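Local structure of ENT (Trypanosoma brucei brucei, 5ZX1) at residues A[43-48]-A[83-88]; A[54-57]-A[63-66]. The protein is of unknown function but carries an all-helical ENT domain, the part described here, and probably acts in transcription or its regulation. All coordinates share one frame; numbering follows the deposited sequence.

In the fold
Both contacts use helix 30-56, which takes up helix 79-91 near its middle in contact 1 and helix 62-74 near its C-terminal end in contact 2. The centre of contact 1 is about 4 Å from that of the chain; partly buried, it packs a tyrosine ring and an arginine stem against a glutamate. Contact 2, its centre about 9 Å from the chain's, is a smaller surface contact in which one glutamine amide meets two side-chain methylenes. In neither does a hydrogen bond run from segment to segment: Glu85 pairs with the side chain of Arg81, Gln64 with the backbone N of Thr61. Contact 2 is nested in the chain loop closed by contact 1, their centres about 12 Å apart.

Contact 1. Residues A[43-48]-A[83-88]; sequences CSYRSL and EAELAA
Tyr45 meets Glu85 through the rim of its ring, CD2 lying 4.1 Å from Glu85 CB, close to the ring plane. With CG anti to the backbone N (chi1 -164°), the end of the side chain comes nearer to 83-88. Tyrosine suits this buried place because its ring packs while its hydroxyl bonds to Arg72. One residue on, Arg46 and Glu85 have the nearest CA atoms of the two segments, 5.7 Å apart. The aliphatic part of Arg46 does the touching: CG is 3.1 Å and CB 3.3 Å from Glu85 OE1. Glu85 bends at chi2 (-59°), which brings OE1 against this stem, the carboxylate crossing it at an angle. A long arginine suits the exposed position: its methylenes pack while the charged end runs past the acid, leaving NE 4.5 Å from Glu85 OE1, an attraction too long for a salt bridge. Partly exposed Glu85 offers CB to the ring and, through OE2, forms a salt bridge with Arg81, one turn earlier on its own helix. Leu86 packs on Cys49 and Cys53, farther along helix 30-56, while Tyr45 also touches Leu68 of helix 62-74, so that the tyrosine lies where all three helices come together.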
loop_
_atom_site.group_PDB
_atom_site.type_symbol
_atom_site.label_atom_id
_atom_site.label_comp_id
_atom_site.label_asym_id
_atom_site.label_seq_id
_atom_site.Cartn_x
_atom_site.Cartn_y
_atom_site.Cartn_z
ATOM N N CYS A 43 -3.764 -2.873 -7.594
ATOM C CA CYS A 43 -4.503 -1.940 -6.768
ATOM C C CYS A 43 -4.313 -2.325 -5.321
ATOM O O CYS A 43 -4.111 -1.461 -4.467
ATOM C CB CYS A 43 -5.981 -1.915 -7.127
ATOM S SG CYS A 43 -6.315 -0.738 -8.426
ATOM N N SER A 44 -4.362 -3.626 -5.045
ATOM C CA SER A 44 -4.277 -4.079 -3.666
ATOM C C SER A 44 -2.900 -3.742 -3.090
ATOM O O SER A 44 -2.797 -3.346 -1.926
ATOM C CB SER A 44 -4.571 -5.571 -3.551
ATOM O OG SER A 44 -3.397 -6.350 -3.505
ATOM N N TYR A 45 -1.850 -3.845 -3.898
ATOM C CA TYR A 45 -0.533 -3.438 -3.409
ATOM C C TYR A 45 -0.490 -1.923 -3.148
ATOM O O TYR A 45 0.062 -1.469 -2.137
ATOM C CB TYR A 45 0.580 -3.843 -4.383
ATOM C CG TYR A 45 1.955 -3.794 -3.733
ATOM C CD1 TYR A 45 2.362 -4.797 -2.860
ATOM C CD2 TYR A 45 2.832 -2.745 -3.982
ATOM C CE1 TYR A 45 3.584 -4.764 -2.255
ATOM C CE2 TYR A 45 4.087 -2.698 -3.377
ATOM C CZ TYR A 45 4.451 -3.719 -2.511
ATOM O OH TYR A 45 5.677 -3.710 -1.889
ATOM N N ARG A 46 -1.071 -1.143 -4.054
ATOM C CA ARG A 46 -1.053 0.312 -3.932
ATOM C C ARG A 46 -1.685 0.754 -2.617
ATOM O O ARG A 46 -1.086 1.484 -1.818
ATOM C CB ARG A 46 -1.795 0.960 -5.109
ATOM C CG ARG A 46 -1.839 2.480 -5.043
ATOM C CD ARG A 46 -2.787 3.051 -6.072
ATOM N NE ARG A 46 -3.016 4.479 -5.849
ATOM C CZ ARG A 46 -4.137 5.007 -5.354
ATOM N NH1 ARG A 46 -4.226 6.323 -5.190
ATOM N NH2 ARG A 46 -5.170 4.231 -5.029
ATOM N N SER A 47 -2.900 0.283 -2.384
ATOM C CA SER A 47 -3.614 0.658 -1.192
ATOM C C SER A 47 -2.852 0.173 0.042
ATOM O O SER A 47 -2.963 0.761 1.123
ATOM C CB SER A 47 -5.025 0.087 -1.222
ATOM O OG SER A 47 -4.973 -1.288 -0.924
ATOM N N LEU A 48 -2.063 -0.884 -0.123
ATOM C CA LEU A 48 -1.241 -1.405 0.964
ATOM C C LEU A 48 -0.119 -0.446 1.330
ATOM O O LEU A 48 0.152 -0.216 2.506
ATOM C CB LEU A 48 -0.644 -2.755 0.578
ATOM C CG LEU A 48 -1.058 -3.994 1.362
ATOM C CD1 LEU A 48 -0.040 -5.077 1.081
ATOM C CD2 LEU A 48 -1.128 -3.699 2.842
ATOM N N GLU A 83 8.577 -0.683 -5.781
ATOM C CA GLU A 83 9.219 0.485 -5.189
ATOM C C GLU A 83 8.530 1.758 -5.666
ATOM O O GLU A 83 8.484 2.754 -4.948
ATOM C CB GLU A 83 10.723 0.545 -5.522
ATOM C CG GLU A 83 11.530 -0.697 -5.149
ATOM C CD GLU A 83 12.934 -0.695 -5.754
ATOM O OE1 GLU A 83 13.062 -0.400 -6.961
ATOM O OE2 GLU A 83 13.904 -1.018 -5.030
ATOM N N ALA A 84 8.001 1.718 -6.884
ATOM C CA ALA A 84 7.294 2.863 -7.443
ATOM C C ALA A 84 6.060 3.177 -6.606
ATOM O O ALA A 84 5.878 4.312 -6.167
ATOM C CB ALA A 84 6.909 2.600 -8.891
ATOM N N GLU A 85 5.220 2.169 -6.369
ATOM C CA GLU A 85 4.020 2.361 -5.560
ATOM C C GLU A 85 4.349 2.858 -4.155
ATOM O O GLU A 85 3.648 3.708 -3.615
ATOM C CB GLU A 85 3.214 1.060 -5.466
ATOM C CG GLU A 85 2.588 0.632 -6.763
ATOM C CD GLU A 85 1.651 1.687 -7.322
ATOM O OE1 GLU A 85 0.891 2.288 -6.527
ATOM O OE2 GLU A 85 1.684 1.922 -8.554
ATOM N N LEU A 86 5.409 2.327 -3.559
ATOM C CA LEU A 86 5.781 2.741 -2.212
ATOM C C LEU A 86 6.271 4.187 -2.210
ATOM O O LEU A 86 5.928 4.975 -1.319
ATOM C CB LEU A 86 6.856 1.823 -1.627
ATOM C CG LEU A 86 7.321 2.226 -0.229
ATOM C CD1 LEU A 86 6.152 2.187 0.741
ATOM C CD2 LEU A 86 8.422 1.305 0.236
ATOM N N ALA A 87 7.086 4.524 -3.206
ATOM C CA ALA A 87 7.578 5.883 -3.360
ATOM C C ALA A 87 6.398 6.851 -3.531
ATOM O O ALA A 87 6.343 7.900 -2.891
ATOM C CB ALA A 87 8.534 5.970 -4.543
ATOM N N ALA A 88 5.440 6.467 -4.371
ATOM C CA ALA A 88 4.260 7.285 -4.643
ATOM C C ALA A 88 3.421 7.508 -3.389
ATOM O O ALA A 88 2.918 8.611 -3.154
ATOM C CB ALA A 88 3.410 6.639 -5.726
#

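Contact 2. Residues A[54-57]-A[63-66]; sequences MHSG and QQRR
Gln64 reaches across to Ser56 and His55 and makes every side-chain contact between the two segments. Its CG lies beside the backbone N (chi1 -71°), and the chain, extended beyond it, brings the amide up to both residues near the start of helix 62-74; the backbones stay apart, with Gln64 CA 8.8 Å from Ser56 CA. The two terminal atoms of the amide divide the work. OE1 rests against the methylene of the serine, 3.4 Å from Ser56 CB, and Ser56 OG is farther off at 4.1 Å. NE2 approaches the stem of the histidine, 4.2 Å from His55 CB, while the imidazole turns away. These are van der Waals contacts of a polar group with carbon, and the hydrogen bonding of the amide lies elsewhere: OE1 accepts from the backbone N of Thr61, just ahead of the helix. With Thr61 at the N-cap and Gln64 at N3, this is the N3-side-chain half of a capping box. Glutamine suits the place because it spans the gap and its carbonyl oxygen can take up this N-H.

Arg65, next in sequence, makes a weak hydrogen bond from NH1 to Leu60 O.

On the facing segment, small Ser56 lets the amide come near, and its OG bonds weakly to Leu52 O of the preceding turn. His55 suits an exposed helix end, bringing just its CB near the amide while ND1 bonds weakly to Val51 O. Gly57 follows with a positive phi of 56°, a conformation glycine adopts easily, and the chain leaves the helix. The contact therefore bridges the C-terminal end of helix 30-56 and the first turn of helix 62-74, while neighbouring Met54 packs on Val95 and Val98 of helix 93-101.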
loop_
_atom_site.group_PDB
_atom_site.type_symbol
_atom_site.label_atom_id
_atom_site.label_comp_id
_atom_site.label_asym_id
_atom_site.label_seq_id
_atom_site.Cartn_x
_atom_site.Cartn_y
_atom_site.Cartn_z
ATOM N N MET A 54 0.330 5.695 6.112
ATOM C CA MET A 54 -0.507 6.540 6.948
ATOM C C MET A 54 -0.239 6.272 8.419
ATOM O O MET A 54 -0.321 7.178 9.251
ATOM C CB MET A 54 -1.978 6.314 6.651
ATOM C CG MET A 54 -2.447 6.913 5.355
ATOM S SD MET A 54 -4.186 6.470 5.154
ATOM C CE MET A 54 -4.529 7.132 3.518
ATOM N N HIS A 55 0.087 5.027 8.738
ATOM C CA HIS A 55 0.302 4.627 10.123
ATOM C C HIS A 55 1.710 4.889 10.617
ATOM O O HIS A 55 1.912 5.132 11.802
ATOM C CB HIS A 55 -0.009 3.146 10.301
ATOM C CG HIS A 55 -1.448 2.859 10.566
ATOM N ND1 HIS A 55 -2.342 2.537 9.565
ATOM C CD2 HIS A 55 -2.160 2.828 11.724
ATOM C CE1 HIS A 55 -3.537 2.319 10.090
ATOM N NE2 HIS A 55 -3.449 2.486 11.401
ATOM N N SER A 56 2.676 4.844 9.707
ATOM C CA SER A 56 4.080 4.803 10.082
ATOM C C SER A 56 4.781 6.095 9.738
ATOM O O SER A 56 5.983 6.260 9.991
ATOM C CB SER A 56 4.781 3.657 9.359
ATOM O OG SER A 56 5.248 4.125 8.091
ATOM N N GLY A 57 4.031 6.998 9.124
ATOM C CA GLY A 57 4.597 8.224 8.606
ATOM C C GLY A 57 5.730 7.898 7.659
ATOM O O GLY A 57 6.732 8.613 7.614
ATOM N N GLN A 63 7.296 -5.555 10.810
ATOM C CA GLN A 63 6.089 -6.260 10.399
ATOM C C GLN A 63 5.590 -5.660 9.093
ATOM O O GLN A 63 5.302 -6.380 8.135
ATOM C CB GLN A 63 5.004 -6.183 11.484
ATOM C CG GLN A 63 3.671 -6.756 11.044
ATOM C CD GLN A 63 2.719 -7.018 12.210
ATOM O OE1 GLN A 63 2.903 -7.950 12.998
ATOM N NE2 GLN A 63 1.684 -6.207 12.308
ATOM N N GLN A 64 5.516 -4.334 9.036
ATOM C CA GLN A 64 4.994 -3.681 7.842
ATOM C C GLN A 64 5.886 -3.983 6.647
ATOM O O GLN A 64 5.385 -4.220 5.544
ATOM C CB GLN A 64 4.852 -2.176 8.071
ATOM C CG GLN A 64 3.719 -1.853 9.027
ATOM C CD GLN A 64 3.799 -0.446 9.595
ATOM O OE1 GLN A 64 4.820 0.241 9.459
ATOM N NE2 GLN A 64 2.724 -0.013 10.243
ATOM N N ARG A 65 7.199 -4.007 6.858
ATOM C CA ARG A 65 8.115 -4.349 5.764
ATOM C C ARG A 65 7.852 -5.779 5.302
ATOM O O ARG A 65 7.820 -6.073 4.099
ATOM C CB ARG A 65 9.578 -4.200 6.195
ATOM C CG ARG A 65 10.002 -2.762 6.429
ATOM C CD ARG A 65 11.534 -2.607 6.465
ATOM N NE ARG A 65 12.161 -3.465 7.479
ATOM C CZ ARG A 65 12.110 -3.256 8.797
ATOM N NH1 ARG A 65 11.455 -2.211 9.295
ATOM N NH2 ARG A 65 12.711 -4.104 9.632
ATOM N N ARG A 66 7.639 -6.667 6.261
ATOM C CA ARG A 66 7.395 -8.068 5.934
ATOM C C ARG A 66 6.071 -8.272 5.216
ATOM O O ARG A 66 5.923 -9.213 4.449
ATOM C CB ARG A 66 7.429 -8.926 7.197
ATOM C CG ARG A 66 8.790 -8.968 7.840
ATOM C CD ARG A 66 8.878 -10.055 8.892
ATOM N NE ARG A 66 10.255 -10.239 9.330
ATOM C CZ ARG A 66 10.608 -10.911 10.416
ATOM N NH1 ARG A 66 9.668 -11.482 11.172
ATOM N NH2 ARG A 66 11.898 -11.018 10.740
#